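Local coordinates for protein cysteine desulfurase (Stenotrophomonas maltophilia, PDB 6WCI) that probably removes sulfur from L-cysteine to leave L-alanine, using pyridoxal 5'-phosphate as cofactor, and hands the sulfur to a carrier, at residues N95-F100 / I304-A309; S124-R129 / V148-V153; T191-V196 / E350-V355. All blocks are in the same frame, centred on the assembly; numbering follows the deposited sequence.

Contact 1 of 3, residues N95-F100 / I304-A309; sequences NTLARF and IGLGVA
Thr-96 and Gly-307 mark the closest backbone approach of two helices that run in the same general direction, their CA atoms 5.7 Å apart. With no side chain on Gly-307, its carbonyl meets the threonine directly: the methyl CG2 of Thr-96 rests 3.3 Å from Gly-307 O, a van der Waals contact of methyl on oxygen. The first torsion of Thr-96 (chi1 -60°) swings CG2 outward, opposite its own backbone N, and leaves OG1 beside that N, where the hydroxyl is hydrogen-bonded to Gly-92 O one turn back in the same helix. Next to this, one branch of each of two leucines makes the apolar contact. The side chains cross at a slant and touch by their methyls, Leu-97 CD2 lying 3.7 Å from Leu-306 CD2. No hydrogen bond joins the segments, so packing alone holds them here. Further along, Phe-100 reaches Leu-313 and Gln-314, extending the seam between helices 81-101 and 300-316. Leu-97 also packs on Leu-108 and Leu-110 of strand 108-111, Leu-306 touches Met-247, just after the cofactor-bearing Lys-246, and Val-308 and Ala-309 turn to helix 58-70.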
ATOM      1  N   ASN B  95      -0.427 -17.516  -3.706  1.00 36.46           N
ATOM      2  CA  ASN B  95      -0.814 -18.738  -4.411  1.00 31.90           C
ATOM      3  C   ASN B  95      -2.321 -18.931  -4.397  1.00 38.95           C
ATOM      4  O   ASN B  95      -2.900 -19.428  -5.370  1.00 43.33           O
ATOM      5  CB  ASN B  95      -0.121 -19.955  -3.795  1.00 36.70           C
ATOM      6  CG  ASN B  95       1.395 -19.852  -3.838  1.00 42.62           C
ATOM      7  OD1 ASN B  95       1.950 -19.060  -4.597  1.00 42.59           O
ATOM      8  ND2 ASN B  95       2.072 -20.662  -3.023  1.00 39.64           N
ATOM      9  N   THR B  96      -2.968 -18.558  -3.294  1.00 40.47           N
ATOM     10  CA  THR B  96      -4.419 -18.674  -3.206  1.00 38.44           C
ATOM     11  C   THR B  96      -5.103 -17.690  -4.135  1.00 33.95           C
ATOM     12  O   THR B  96      -6.117 -18.019  -4.756  1.00 38.60           O
ATOM     13  CB  THR B  96      -4.882 -18.432  -1.772  1.00 32.68           C
ATOM     14  OG1 THR B  96      -4.282 -19.401  -0.916  1.00 34.57           O
ATOM     15  CG2 THR B  96      -6.406 -18.542  -1.687  1.00 32.37           C
ATOM     16  N   LEU B  97      -4.588 -16.464  -4.212  1.00 32.23           N
ATOM     17  CA  LEU B  97      -5.151 -15.499  -5.150  1.00 35.13           C
ATOM     18  C   LEU B  97      -4.947 -15.967  -6.583  1.00 33.99           C
ATOM     19  O   LEU B  97      -5.855 -15.854  -7.419  1.00 36.42           O
ATOM     20  CB  LEU B  97      -4.523 -14.124  -4.923  1.00 30.99           C
ATOM     21  CG  LEU B  97      -5.199 -12.917  -5.577  1.00 30.82           C
ATOM     22  CD1 LEU B  97      -6.706 -12.859  -5.234  1.00 30.49           C
ATOM     23  CD2 LEU B  97      -4.493 -11.634  -5.165  1.00 27.96           C
ATOM     24  N   ALA B  98      -3.775 -16.537  -6.874  1.00 34.35           N
ATOM     25  CA  ALA B  98      -3.489 -17.006  -8.226  1.00 41.73           C
ATOM     26  C   ALA B  98      -4.475 -18.087  -8.661  1.00 41.57           C
ATOM     27  O   ALA B  98      -4.935 -18.089  -9.809  1.00 44.69           O
ATOM     28  CB  ALA B  98      -2.053 -17.519  -8.306  1.00 38.82           C
ATOM     29  N   ARG B  99      -4.805 -19.016  -7.757  1.00 38.81           N
ATOM     30  CA  ARG B  99      -5.792 -20.043  -8.077  1.00 42.51           C
ATOM     31  C   ARG B  99      -7.168 -19.427  -8.273  1.00 43.94           C
ATOM     32  O   ARG B  99      -7.933 -19.855  -9.141  1.00 46.50           O
ATOM     33  CB  ARG B  99      -5.829 -21.099  -6.972  1.00 40.39           C
ATOM     34  N   PHE B 100      -7.493 -18.416  -7.466  1.00 41.26           N
ATOM     35  CA  PHE B 100      -8.737 -17.668  -7.617  1.00 41.97           C
ATOM     36  C   PHE B 100      -8.903 -17.125  -9.034  1.00 39.66           C
ATOM     37  O   PHE B 100      -9.998 -17.174  -9.605  1.00 43.52           O
ATOM     38  CB  PHE B 100      -8.731 -16.539  -6.588  1.00 42.35           C
ATOM     39  CG  PHE B 100      -9.976 -15.729  -6.552  1.00 46.29           C
ATOM     40  CD1 PHE B 100     -11.160 -16.277  -6.094  1.00 44.70           C
ATOM     41  CD2 PHE B 100      -9.954 -14.394  -6.922  1.00 43.60           C
ATOM     42  CE1 PHE B 100     -12.303 -15.517  -6.035  1.00 46.35           C
ATOM     43  CE2 PHE B 100     -11.107 -13.636  -6.867  1.00 39.24           C
ATOM     44  CZ  PHE B 100     -12.266 -14.193  -6.418  1.00 39.03           C
ATOM     45  N   ILE B 304      -2.166 -11.305   3.747  1.00 24.80           N
ATOM     46  CA  ILE B 304      -2.599 -12.518   4.436  1.00 28.51           C
ATOM     47  C   ILE B 304      -4.122 -12.570   4.523  1.00 31.45           C
ATOM     48  O   ILE B 304      -4.739 -13.615   4.279  1.00 33.57           O
ATOM     49  CB  ILE B 304      -1.952 -12.603   5.824  1.00 25.61           C
ATOM     50  CG1 ILE B 304      -0.465 -12.920   5.681  1.00 22.00           C
ATOM     51  CG2 ILE B 304      -2.656 -13.659   6.699  1.00 25.94           C
ATOM     52  CD1 ILE B 304       0.220 -12.959   7.018  1.00 26.16           C
ATOM     53  N   GLY B 305      -4.753 -11.442   4.850  1.00 32.87           N
ATOM     54  CA  GLY B 305      -6.206 -11.399   4.863  1.00 31.20           C
ATOM     55  C   GLY B 305      -6.814 -11.546   3.478  1.00 29.83           C
ATOM     56  O   GLY B 305      -7.877 -12.152   3.323  1.00 35.62           O
ATOM     57  N   LEU B 306      -6.158 -10.988   2.453  1.00 27.94           N
ATOM     58  CA  LEU B 306      -6.694 -11.111   1.097  1.00 28.12           C
ATOM     59  C   LEU B 306      -6.658 -12.559   0.634  1.00 30.24           C
ATOM     60  O   LEU B 306      -7.589 -13.029  -0.029  1.00 29.61           O
ATOM     61  CB  LEU B 306      -5.937 -10.205   0.116  1.00 26.77           C
ATOM     62  CG  LEU B 306      -6.495 -10.257  -1.329  1.00 22.73           C
ATOM     63  CD1 LEU B 306      -7.980  -9.825  -1.362  1.00 25.02           C
ATOM     64  CD2 LEU B 306      -5.679  -9.465  -2.363  1.00 30.37           C
ATOM     65  N   GLY B 307      -5.612 -13.295   1.012  1.00 29.59           N
ATOM     66  CA  GLY B 307      -5.576 -14.718   0.717  1.00 28.48           C
ATOM     67  C   GLY B 307      -6.752 -15.472   1.307  1.00 35.60           C
ATOM     68  O   GLY B 307      -7.334 -16.345   0.654  1.00 38.38           O
ATOM     69  N   VAL B 308      -7.131 -15.140   2.545  1.00 30.06           N
ATOM     70  CA  VAL B 308      -8.310 -15.776   3.136  1.00 34.84           C
ATOM     71  C   VAL B 308      -9.579 -15.375   2.384  1.00 31.95           C
ATOM     72  O   VAL B 308     -10.476 -16.201   2.176  1.00 37.62           O
ATOM     73  CB  VAL B 308      -8.405 -15.448   4.636  1.00 32.27           C
ATOM     74  CG1 VAL B 308      -9.659 -16.070   5.230  1.00 32.63           C
ATOM     75  CG2 VAL B 308      -7.161 -15.971   5.377  1.00 27.49           C
ATOM     76  N   ALA B 309      -9.680 -14.105   1.975  1.00 34.29           N
ATOM     77  CA  ALA B 309     -10.828 -13.666   1.181  1.00 29.24           C
ATOM     78  C   ALA B 309     -10.949 -14.476  -0.101  1.00 34.20           C
ATOM     79  O   ALA B 309     -12.045 -14.922  -0.470  1.00 40.83           O
ATOM     80  CB  ALA B 309     -10.712 -12.180   0.848  1.00 27.14           C
TER

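Contact 2 of 3, residues S124-R129 / V148-V153; sequences SWALPR and VPWQLV
Trp-150 meets Ala-126 at its ring edge: the alanine methyl CB lies in the plane of the indole, 4.0 Å from CZ3. Residues of the central sheet pack on the same indole, Ile-136 and Ile-138 from strand 135-139 and Leu-187 and Ala-189 from strand 185-191, while its NE1 is hydrogen-bonded to Asn-146 OD1. The second indole, Trp-125, is used differently. Arg-129 folds back over one of its faces, CD sitting 3.6 Å above the ring plane and over its centre, with the flat guanidinium laid over CZ3; Trp-125 O comes to the guanidinium edge in plane. His-262 meets the Trp-125 ring edge-to-face.

This is the large domain of a fold-type I pyridoxal-phosphate enzyme, whose mixed seven-stranded sheet has one antiparallel strand, 254-258, among parallel neighbours. Helices 114-126 and 148-157 precede and follow strand 135-139, and here the end of the first meets the start of the second.

Val-153 fills the joint with both methyls. CG1, opposite the backbone N (chi1 163°), lies 4.0 Å from Ala-126 CB, and CG2 lies 4.0 Å from Leu-127 CD1. Leu-127 and Val-153 run alongside each other, pointing opposite ways; the leucine, its chi1 of -140° well off a staggered value, sets CD1 also 3.9 Å from Val-153 CA. On helix 148-157, Gln-151 turns to the dimer partner, hydrogen-bonding by OE1 to Thr-284 OG1 and by NE2 to Ser-280 O of the second subunit.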
ATOM      1  N   SER B 124       5.635   1.543 -16.565  1.00 32.12           N
ATOM      2  CA  SER B 124       6.680   0.614 -16.991  1.00 33.52           C
ATOM      3  C   SER B 124       6.417  -0.057 -18.336  1.00 35.78           C
ATOM      4  O   SER B 124       7.368  -0.556 -18.953  1.00 32.74           O
ATOM      5  CB  SER B 124       6.916  -0.460 -15.920  1.00 35.24           C
ATOM      6  OG  SER B 124       7.615   0.091 -14.815  1.00 36.96           O
ATOM      7  N   TRP B 125       5.173  -0.077 -18.819  1.00 29.89           N
ATOM      8  CA  TRP B 125       4.912  -0.537 -20.179  1.00 35.05           C
ATOM      9  C   TRP B 125       4.793   0.628 -21.158  1.00 32.25           C
ATOM     10  O   TRP B 125       5.571   0.716 -22.115  1.00 35.69           O
ATOM     11  CB  TRP B 125       3.641  -1.397 -20.257  1.00 38.18           C
ATOM     12  CG  TRP B 125       3.342  -1.758 -21.679  1.00 40.07           C
ATOM     13  CD1 TRP B 125       2.545  -1.073 -22.559  1.00 40.68           C
ATOM     14  CD2 TRP B 125       3.878  -2.865 -22.404  1.00 38.71           C
ATOM     15  NE1 TRP B 125       2.552  -1.692 -23.785  1.00 41.13           N
ATOM     16  CE2 TRP B 125       3.355  -2.799 -23.715  1.00 37.31           C
ATOM     17  CE3 TRP B 125       4.740  -3.913 -22.071  1.00 46.03           C
ATOM     18  CZ2 TRP B 125       3.665  -3.741 -24.688  1.00 43.02           C
ATOM     19  CZ3 TRP B 125       5.053  -4.847 -23.043  1.00 52.96           C
ATOM     20  CH2 TRP B 125       4.516  -4.755 -24.337  1.00 49.79           C
ATOM     21  N   ALA B 126       3.838   1.534 -20.925  1.00 30.70           N
ATOM     22  CA  ALA B 126       3.495   2.550 -21.920  1.00 31.95           C
ATOM     23  C   ALA B 126       4.517   3.682 -21.950  1.00 38.83           C
ATOM     24  O   ALA B 126       4.963   4.088 -23.025  1.00 40.02           O
ATOM     25  CB  ALA B 126       2.091   3.106 -21.649  1.00 29.15           C
ATOM     26  N   LEU B 127       4.899   4.206 -20.784  1.00 37.57           N
ATOM     27  CA  LEU B 127       5.815   5.346 -20.760  1.00 41.03           C
ATOM     28  C   LEU B 127       7.100   5.100 -21.540  1.00 36.47           C
ATOM     29  O   LEU B 127       7.471   5.963 -22.350  1.00 35.99           O
ATOM     30  CB  LEU B 127       6.098   5.744 -19.308  1.00 51.06           C
ATOM     31  CG  LEU B 127       6.164   7.239 -19.002  1.00 55.85           C
ATOM     32  CD1 LEU B 127       5.039   7.976 -19.707  1.00 54.58           C
ATOM     33  CD2 LEU B 127       6.075   7.452 -17.493  1.00 55.16           C
ATOM     34  N   PRO B 128       7.798   3.965 -21.397  1.00 32.48           N
ATOM     35  CA  PRO B 128       9.003   3.758 -22.213  1.00 33.69           C
ATOM     36  C   PRO B 128       8.731   3.394 -23.664  1.00 40.27           C
ATOM     37  O   PRO B 128       9.687   3.368 -24.452  1.00 44.01           O
ATOM     38  CB  PRO B 128       9.727   2.602 -21.489  1.00 32.82           C
ATOM     39  CG  PRO B 128       9.078   2.516 -20.111  1.00 32.77           C
ATOM     40  CD  PRO B 128       7.662   2.905 -20.381  1.00 32.76           C
ATOM     41  N   ARG B 129       7.481   3.133 -24.057  1.00 38.32           N
ATOM     42  CA  ARG B 129       7.198   2.621 -25.399  1.00 37.35           C
ATOM     43  C   ARG B 129       6.445   3.583 -26.304  1.00 39.80           C
ATOM     44  O   ARG B 129       6.732   3.638 -27.508  1.00 37.29           O
ATOM     45  CB  ARG B 129       6.416   1.303 -25.305  1.00 43.62           C
ATOM     46  CG  ARG B 129       7.257   0.149 -24.770  1.00 51.00           C
ATOM     47  CD  ARG B 129       6.408  -1.074 -24.438  1.00 57.07           C
ATOM     48  NE  ARG B 129       7.187  -2.114 -23.766  1.00 59.46           N
ATOM     49  CZ  ARG B 129       7.643  -3.206 -24.372  1.00 66.89           C
ATOM     50  NH1 ARG B 129       7.387  -3.410 -25.661  1.00 63.66           N
ATOM     51  NH2 ARG B 129       8.344  -4.100 -23.690  1.00 72.13           N
ATOM     52  N   VAL B 148      -6.915   8.231 -15.854  1.00 40.26           N
ATOM     53  CA  VAL B 148      -5.894   9.213 -15.478  1.00 37.36           C
ATOM     54  C   VAL B 148      -4.474   8.722 -15.722  1.00 42.75           C
ATOM     55  O   VAL B 148      -3.655   9.508 -16.223  1.00 35.28           O
ATOM     56  CB  VAL B 148      -6.121   9.680 -14.037  1.00 38.12           C
ATOM     57  CG1 VAL B 148      -5.160  10.785 -13.674  1.00 32.03           C
ATOM     58  CG2 VAL B 148      -7.574  10.125 -13.866  1.00 30.25           C
ATOM     59  N   PRO B 149      -4.094   7.476 -15.395  1.00 34.00           N
ATOM     60  CA  PRO B 149      -2.735   7.043 -15.757  1.00 34.45           C
ATOM     61  C   PRO B 149      -2.435   7.239 -17.228  1.00 34.94           C
ATOM     62  O   PRO B 149      -1.325   7.663 -17.574  1.00 30.43           O
ATOM     63  CB  PRO B 149      -2.719   5.562 -15.357  1.00 39.13           C
ATOM     64  CG  PRO B 149      -3.729   5.478 -14.252  1.00 41.21           C
ATOM     65  CD  PRO B 149      -4.829   6.401 -14.705  1.00 36.67           C
ATOM     66  N   TRP B 150      -3.412   6.995 -18.107  1.00 32.07           N
ATOM     67  CA  TRP B 150      -3.125   7.133 -19.528  1.00 32.94           C
ATOM     68  C   TRP B 150      -3.035   8.602 -19.929  1.00 36.06           C
ATOM     69  O   TRP B 150      -2.303   8.944 -20.863  1.00 29.96           O
ATOM     70  CB  TRP B 150      -4.175   6.378 -20.344  1.00 35.87           C
ATOM     71  CG  TRP B 150      -4.398   5.005 -19.791  1.00 35.85           C
ATOM     72  CD1 TRP B 150      -5.536   4.532 -19.193  1.00 33.60           C
ATOM     73  CD2 TRP B 150      -3.436   3.939 -19.726  1.00 34.77           C
ATOM     74  NE1 TRP B 150      -5.348   3.232 -18.778  1.00 35.73           N
ATOM     75  CE2 TRP B 150      -4.069   2.845 -19.091  1.00 32.94           C
ATOM     76  CE3 TRP B 150      -2.101   3.804 -20.146  1.00 31.56           C
ATOM     77  CZ2 TRP B 150      -3.423   1.630 -18.875  1.00 35.03           C
ATOM     78  CZ3 TRP B 150      -1.459   2.597 -19.933  1.00 32.94           C
ATOM     79  CH2 TRP B 150      -2.120   1.524 -19.290  1.00 30.86           C
ATOM     80  N   GLN B 151      -3.720   9.484 -19.199  1.00 35.71           N
ATOM     81  CA  GLN B 151      -3.568  10.916 -19.426  1.00 30.08           C
ATOM     82  C   GLN B 151      -2.194  11.412 -18.998  1.00 31.87           C
ATOM     83  O   GLN B 151      -1.646  12.337 -19.610  1.00 30.07           O
ATOM     84  CB  GLN B 151      -4.667  11.673 -18.686  1.00 37.08           C
ATOM     85  CG  GLN B 151      -6.036  11.496 -19.343  1.00 37.12           C
ATOM     86  CD  GLN B 151      -7.131  12.205 -18.595  1.00 33.62           C
ATOM     87  OE1 GLN B 151      -7.182  12.159 -17.364  1.00 36.62           O
ATOM     88  NE2 GLN B 151      -8.023  12.863 -19.328  1.00 34.98           N
ATOM     89  N   LEU B 152      -1.624  10.825 -17.945  1.00 34.13           N
ATOM     90  CA  LEU B 152      -0.249  11.160 -17.600  1.00 37.30           C
ATOM     91  C   LEU B 152       0.719  10.676 -18.681  1.00 36.12           C
ATOM     92  O   LEU B 152       1.700  11.358 -18.992  1.00 39.67           O
ATOM     93  CB  LEU B 152       0.097  10.571 -16.224  1.00 32.06           C
ATOM     94  CG  LEU B 152      -0.739  11.102 -15.053  1.00 35.15           C
ATOM     95  CD1 LEU B 152      -0.400  10.377 -13.721  1.00 31.48           C
ATOM     96  CD2 LEU B 152      -0.572  12.607 -14.903  1.00 27.69           C
ATOM     97  N   VAL B 153       0.458   9.504 -19.266  1.00 33.87           N
ATOM     98  CA  VAL B 153       1.326   8.973 -20.319  1.00 33.83           C
ATOM     99  C   VAL B 153       1.282   9.864 -21.560  1.00 36.79           C
ATOM    100  O   VAL B 153       2.321  10.185 -22.159  1.00 37.16           O
ATOM    101  CB  VAL B 153       0.920   7.524 -20.655  1.00 36.74           C
ATOM    102  CG1 VAL B 153       1.507   7.095 -22.010  1.00 28.96           C
ATOM    103  CG2 VAL B 153       1.318   6.562 -19.537  1.00 25.51           C
TER

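Contact 3 of 3, residues T191-V196 / E350-V355; sequences THVSNV and EKAAVV
Val-354 brings one methyl up against two successive carbonyl oxygens of the facing loop. Its CG1 stands opposite the backbone N (chi1 174°), which carries it to 3.6 Å from Asn-195 O and 3.8 Å from Val-196 O. These oxygens find their hydrogen bonds elsewhere, Asn-195 O with Arg-399 NH1 and Val-196 O with Ser-356 OG, and the valine methyl packs beside them by van der Waals contact. A second apolar touch lies nearer the sheet strand that leads into the loop: Val-193, with the same kind of torsion, points CG1 at Ala-352 CB, 3.9 Å away.

Ser-194 OG accepts from Val-196 N at 3.2 Å, closing an ST turn. In 350-355, Ala-353 is the centre of an inverse gamma turn, with Val-354 N bonded to Ala-352 O. The Lys-351 side chain leaves CA extended, then bends at chi3 (129°, off a staggered value) to bring NZ within 2.8 Å of Val-354 O, to which it donates in the carbonyl plane with a C=O...N angle of 153°. The same ammonium is hydrogen-bonded to Gly-346 O, so it joins the carbonyl that closes the turn to one earlier in the chain.

Asn-195 sets off from the backbone away from 350-355 at its CB, and its ND2 is hydrogen-bonded to His-383 O, next to Cys-384, an S-hydroxycysteine. The contact thus joins the loop after strand 185-191 of the seven-stranded sheet to the start of strand 354-359 in the six-stranded sheet, where Val-354 packs on strand 397-401 and Val-355 on helix 318-336.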
ATOM      1  N   THR B 191     -12.824  -1.821 -19.197  1.00 44.66           N
ATOM      2  CA  THR B 191     -13.234  -2.423 -17.939  1.00 39.32           C
ATOM      3  C   THR B 191     -13.935  -3.757 -18.175  1.00 37.54           C
ATOM      4  O   THR B 191     -14.583  -3.978 -19.203  1.00 46.96           O
ATOM      5  CB  THR B 191     -14.151  -1.490 -17.151  1.00 43.17           C
ATOM      6  OG1 THR B 191     -14.374  -2.049 -15.855  1.00 37.60           O
ATOM      7  CG2 THR B 191     -15.494  -1.323 -17.845  1.00 44.29           C
ATOM      8  N   HIS B 192     -13.763  -4.667 -17.218  1.00 37.27           N
ATOM      9  CA  HIS B 192     -14.482  -5.930 -17.285  1.00 38.62           C
ATOM     10  C   HIS B 192     -15.916  -5.728 -16.830  1.00 47.43           C
ATOM     11  O   HIS B 192     -16.861  -6.165 -17.501  1.00 41.49           O
ATOM     12  CB  HIS B 192     -13.780  -6.988 -16.439  1.00 37.76           C
ATOM     13  CG  HIS B 192     -14.267  -8.381 -16.673  1.00 39.38           C
ATOM     14  ND1 HIS B 192     -13.641  -9.485 -16.137  1.00 38.50           N
ATOM     15  CD2 HIS B 192     -15.327  -8.851 -17.377  1.00 41.57           C
ATOM     16  CE1 HIS B 192     -14.285 -10.575 -16.510  1.00 44.02           C
ATOM     17  NE2 HIS B 192     -15.311 -10.219 -17.264  1.00 41.03           N
ATOM     18  N   VAL B 193     -16.093  -5.015 -15.720  1.00 40.10           N
ATOM     19  CA  VAL B 193     -17.411  -4.690 -15.188  1.00 41.81           C
ATOM     20  C   VAL B 193     -17.420  -3.231 -14.755  1.00 50.99           C
ATOM     21  O   VAL B 193     -16.531  -2.789 -14.020  1.00 49.12           O
ATOM     22  CB  VAL B 193     -17.796  -5.606 -14.015  1.00 45.99           C
ATOM     23  CG1 VAL B 193     -19.170  -5.226 -13.475  1.00 44.58           C
ATOM     24  CG2 VAL B 193     -17.789  -7.059 -14.460  1.00 49.31           C
ATOM     25  N   SER B 194     -18.421  -2.484 -15.216  1.00 43.00           N
ATOM     26  CA  SER B 194     -18.538  -1.064 -14.915  1.00 45.36           C
ATOM     27  C   SER B 194     -19.064  -0.864 -13.498  1.00 44.60           C
ATOM     28  O   SER B 194     -20.077  -1.460 -13.114  1.00 45.68           O
ATOM     29  CB  SER B 194     -19.464  -0.394 -15.938  1.00 46.12           C
ATOM     30  OG  SER B 194     -19.987   0.834 -15.454  1.00 48.55           O
ATOM     31  N   ASN B 195     -18.380  -0.012 -12.726  1.00 43.26           N
ATOM     32  CA  ASN B 195     -18.792   0.284 -11.359  1.00 44.85           C
ATOM     33  C   ASN B 195     -20.029   1.169 -11.287  1.00 48.31           C
ATOM     34  O   ASN B 195     -20.589   1.330 -10.197  1.00 47.53           O
ATOM     35  CB  ASN B 195     -17.661   0.970 -10.592  1.00 44.68           C
ATOM     36  CG  ASN B 195     -17.382   2.360 -11.108  1.00 43.94           C
ATOM     37  OD1 ASN B 195     -17.130   2.548 -12.301  1.00 42.49           O
ATOM     38  ND2 ASN B 195     -17.458   3.348 -10.224  1.00 43.36           N
ATOM     39  N   VAL B 196     -20.442   1.768 -12.400  1.00 51.52           N
ATOM     40  CA  VAL B 196     -21.625   2.619 -12.461  1.00 53.50           C
ATOM     41  C   VAL B 196     -22.775   1.910 -13.164  1.00 50.98           C
ATOM     42  O   VAL B 196     -23.893   1.845 -12.647  1.00 53.39           O
ATOM     43  CB  VAL B 196     -21.296   3.960 -13.160  1.00 56.41           C
ATOM     44  CG1 VAL B 196     -22.556   4.761 -13.421  1.00 59.68           C
ATOM     45  CG2 VAL B 196     -20.298   4.760 -12.335  1.00 52.93           C
ATOM     46  N   GLU B 350     -26.052  -8.453 -20.204  1.00 65.02           N
ATOM     47  CA  GLU B 350     -25.474  -9.113 -19.041  1.00 67.74           C
ATOM     48  C   GLU B 350     -24.908  -8.061 -18.095  1.00 65.51           C
ATOM     49  O   GLU B 350     -24.242  -7.116 -18.526  1.00 66.75           O
ATOM     50  CB  GLU B 350     -24.383 -10.119 -19.426  1.00 69.01           C
ATOM     51  CG  GLU B 350     -23.846 -10.862 -18.196  1.00 78.27           C
ATOM     52  CD  GLU B 350     -22.846 -11.970 -18.506  1.00 82.46           C
ATOM     53  OE1 GLU B 350     -22.122 -11.877 -19.521  1.00 80.67           O
ATOM     54  OE2 GLU B 350     -22.787 -12.938 -17.711  1.00 83.40           O
ATOM     55  N   LYS B 351     -25.170  -8.234 -16.804  1.00 59.94           N
ATOM     56  CA  LYS B 351     -24.961  -7.166 -15.839  1.00 64.55           C
ATOM     57  C   LYS B 351     -24.651  -7.760 -14.470  1.00 63.57           C
ATOM     58  O   LYS B 351     -25.188  -8.811 -14.108  1.00 65.70           O
ATOM     59  CB  LYS B 351     -26.214  -6.280 -15.791  1.00 73.23           C
ATOM     60  CG  LYS B 351     -26.026  -4.879 -15.257  1.00 70.76           C
ATOM     61  CD  LYS B 351     -27.363  -4.143 -15.245  1.00 69.82           C
ATOM     62  CE  LYS B 351     -27.623  -3.539 -13.892  1.00 66.13           C
ATOM     63  NZ  LYS B 351     -27.861  -2.074 -13.921  1.00 62.86           N
ATOM     64  N   ALA B 352     -23.772  -7.094 -13.721  1.00 59.12           N
ATOM     65  CA  ALA B 352     -23.578  -7.406 -12.311  1.00 52.96           C
ATOM     66  C   ALA B 352     -24.577  -6.618 -11.463  1.00 54.03           C
ATOM     67  O   ALA B 352     -25.215  -5.676 -11.934  1.00 55.64           O
ATOM     68  CB  ALA B 352     -22.139  -7.097 -11.882  1.00 50.11           C
ATOM     69  N   ALA B 353     -24.694  -6.993 -10.181  1.00 53.13           N
ATOM     70  CA  ALA B 353     -25.745  -6.454  -9.310  1.00 59.05           C
ATOM     71  C   ALA B 353     -25.451  -5.017  -8.862  1.00 56.37           C
ATOM     72  O   ALA B 353     -25.420  -4.691  -7.676  1.00 54.89           O
ATOM     73  CB  ALA B 353     -25.956  -7.362  -8.100  1.00 53.65           C
ATOM     74  N   VAL B 354     -25.290  -4.136  -9.843  1.00 54.30           N
ATOM     75  CA  VAL B 354     -25.065  -2.713  -9.609  1.00 53.91           C
ATOM     76  C   VAL B 354     -26.137  -1.943 -10.367  1.00 61.38           C
ATOM     77  O   VAL B 354     -26.329  -2.165 -11.566  1.00 66.34           O
ATOM     78  CB  VAL B 354     -23.649  -2.286 -10.050  1.00 51.88           C
ATOM     79  CG1 VAL B 354     -23.475  -0.778  -9.948  1.00 51.89           C
ATOM     80  CG2 VAL B 354     -22.599  -3.017  -9.224  1.00 49.24           C
ATOM     81  N   VAL B 355     -26.839  -1.050  -9.675  1.00 61.08           N
ATOM     82  CA  VAL B 355     -27.939  -0.291 -10.266  1.00 60.29           C
ATOM     83  C   VAL B 355     -27.730   1.185  -9.958  1.00 60.17           C
ATOM     84  O   VAL B 355     -27.856   1.606  -8.802  1.00 68.26           O
ATOM     85  CB  VAL B 355     -29.308  -0.758  -9.749  1.00 62.24           C
ATOM     86  CG1 VAL B 355     -30.396   0.130 -10.311  1.00 65.05           C
ATOM     87  CG2 VAL B 355     -29.553  -2.224 -10.094  1.00 62.58           C
TER

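How the contacts relate
Contacts 1 and 2 lie 29 Å apart between centres, contacts 1 and 3 23 Å, and contacts 2 and 3 26 Å, none touching. Along the chain, contact 2 falls wholly between the two halves of contact 1, while contact 3 opens before contact 1 closes, so their segments alternate. Contact 2 packs helices that precede and follow a strand of the seven-stranded sheet; contact 1 brings a late helix, 300-316, back onto an early one beside the edge strand 108-111 of that sheet. Contact 3, nearest the chain's centre, links the loop after strand 185-191 of that sheet to the six-stranded sheet, built from strands near both chain ends, joining the subunit's two parts.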